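PDB 4BQH: Udp-n-acetylglucosamine pyrophosphorylase from Trypanosoma brucei, which probably catalyses the formation of UDP-N-acetylglucosamine and diphosphate from UTP and N-acetylglucosamine 1-phosphate, and is seen here with a bound inhibitor. Local coordinates for residues P77-F82 and D345-L350. Numbering follows the deposited sequence.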
loop_
_atom_site.group_PDB
_atom_site.type_symbol
_atom_site.label_atom_id
_atom_site.label_comp_id
_atom_site.label_asym_id
_atom_site.label_seq_id
_atom_site.Cartn_x
_atom_site.Cartn_y
_atom_site.Cartn_z
ATOM N N PRO A 77 19.510 9.230 6.886
ATOM C CA PRO A 77 20.153 8.948 5.615
ATOM C C PRO A 77 21.210 10.025 5.347
ATOM O O PRO A 77 20.956 11.212 5.588
ATOM C CB PRO A 77 18.996 9.087 4.607
ATOM C CG PRO A 77 17.783 8.708 5.399
ATOM C CD PRO A 77 18.033 9.284 6.760
ATOM N N ALA A 78 22.381 9.629 4.885
ATOM C CA ALA A 78 23.432 10.613 4.640
ATOM C C ALA A 78 22.947 11.628 3.604
ATOM O O ALA A 78 22.246 11.268 2.649
ATOM C CB ALA A 78 24.704 9.925 4.180
ATOM N N LYS A 79 23.304 12.895 3.813
ATOM C CA LYS A 79 22.999 13.954 2.856
ATOM C C LYS A 79 23.404 13.488 1.460
ATOM O O LYS A 79 24.464 12.886 1.292
ATOM C CB LYS A 79 23.747 15.241 3.242
ATOM C CG LYS A 79 23.012 16.518 2.856
ATOM C CD LYS A 79 23.374 17.691 3.757
ATOM C CE LYS A 79 24.674 18.359 3.334
ATOM N NZ LYS A 79 24.907 19.626 4.085
ATOM N N ASP A 80 22.551 13.748 0.470
ATOM C CA ASP A 80 22.815 13.410 -0.932
ATOM C C ASP A 80 23.055 11.912 -1.214
ATOM O O ASP A 80 23.598 11.574 -2.252
ATOM C CB ASP A 80 23.976 14.264 -1.513
ATOM C CG ASP A 80 23.635 15.755 -1.625
ATOM O OD1 ASP A 80 22.452 16.114 -1.782
ATOM O OD2 ASP A 80 24.571 16.587 -1.575
ATOM N N SER A 81 22.625 11.018 -0.322
ATOM C CA SER A 81 22.889 9.561 -0.505
ATOM C C SER A 81 21.791 8.734 -1.208
ATOM O O SER A 81 22.010 7.578 -1.563
ATOM C CB SER A 81 23.233 8.907 0.836
ATOM O OG SER A 81 22.073 8.777 1.666
ATOM N N PHE A 82 20.616 9.325 -1.409
ATOM C CA PHE A 82 19.456 8.591 -1.917
ATOM C C PHE A 82 18.953 9.277 -3.180
ATOM O O PHE A 82 19.243 10.452 -3.399
ATOM C CB PHE A 82 18.359 8.545 -0.848
ATOM C CG PHE A 82 18.048 9.882 -0.229
ATOM C CD1 PHE A 82 17.078 10.726 -0.786
ATOM C CD2 PHE A 82 18.718 10.305 0.921
ATOM C CE1 PHE A 82 16.782 11.963 -0.197
ATOM C CE2 PHE A 82 18.436 11.531 1.503
ATOM C CZ PHE A 82 17.468 12.357 0.952
ATOM N N ASP A 345 22.868 22.599 8.734
ATOM C CA ASP A 345 23.389 23.977 8.694
ATOM C C ASP A 345 23.449 24.563 7.283
ATOM O O ASP A 345 23.080 25.722 7.068
ATOM N N ALA A 346 23.900 23.752 6.328
ATOM C CA ALA A 346 24.102 24.203 4.958
ATOM C C ALA A 346 22.792 24.450 4.215
ATOM O O ALA A 346 22.566 25.540 3.685
ATOM C CB ALA A 346 24.963 23.201 4.195
ATOM N N THR A 347 21.930 23.438 4.194
ATOM C CA THR A 347 20.749 23.444 3.335
ATOM C C THR A 347 19.542 24.105 3.991
ATOM O O THR A 347 18.618 24.552 3.304
ATOM C CB THR A 347 20.367 22.014 2.913
ATOM O OG1 THR A 347 19.904 21.278 4.055
ATOM C CG2 THR A 347 21.565 21.299 2.286
ATOM N N GLY A 348 19.541 24.153 5.318
ATOM C CA GLY A 348 18.382 24.641 6.056
ATOM C C GLY A 348 17.255 23.619 6.100
ATOM O O GLY A 348 16.156 23.928 6.555
ATOM N N GLU A 349 17.522 22.398 5.632
ATOM C CA GLU A 349 16.510 21.334 5.643
ATOM C C GLU A 349 16.655 20.469 6.897
ATOM O O GLU A 349 17.765 20.324 7.419
ATOM C CB GLU A 349 16.623 20.479 4.373
ATOM C CG GLU A 349 16.239 21.237 3.101
ATOM C CD GLU A 349 16.215 20.383 1.841
ATOM O OE1 GLU A 349 16.869 19.313 1.796
ATOM O OE2 GLU A 349 15.541 20.796 0.871
ATOM N N LEU A 350 15.545 19.894 7.381
ATOM C CA LEU A 350 15.600 18.970 8.515
ATOM C C LEU A 350 16.593 17.853 8.230
ATOM O O LEU A 350 16.694 17.381 7.104
ATOM C CB LEU A 350 14.225 18.346 8.792
ATOM C CG LEU A 350 13.075 19.205 9.328
ATOM C CD1 LEU A 350 11.765 18.464 9.135
ATOM C CD2 LEU A 350 13.246 19.545 10.810
#
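Lys79 NZ and Ala346 N converge on one carboxylate oxygen, OD1 of Asp344, the residue just before 345-350: the ammonium forms a salt bridge with it, the backbone N a weak hydrogen bond. Lys79 NZ also approaches Ala346 CB to 3.6 Å and Thr347 CG2 to 4.1 Å, the latter tip to tip; neither is a polar bond. In the lysine chain the bend at chi3 (82°) swings CE aside, and the extended last torsion carries NZ on toward 345-350. Backbones stay well apart, Lys79 CA and Thr347 CA being 9.8 Å distant.

Each loop is organised by its own bonds. Ala78 to Ser81 form a type II beta turn, with Lys79 at one of its two central corners. Ala78 O receives two donors, Ser81 N at 3.0 Å and Ser81 OG at 2.7 Å, the hydroxyl lying 17° off the carbonyl plane. Within 345-350, Glu349 N donates to Thr347 OG1 at 3.1 Å with an N-H...O angle of 158°, an ST turn. Behind the beta turn, Pro77 and Phe82 pack on Ile425 of strand 423-427.

Thus the contact joins two surface loops of the GT-A-type domain; its centre lies about 27 Å from the centre of the chain, and it buries just 89 Å². All three touching residues are exposed. The polar link is the salt bridge to Asp344; the two methyls merely flank the ammonium, and solvent at this exposed site probably weakens the attraction.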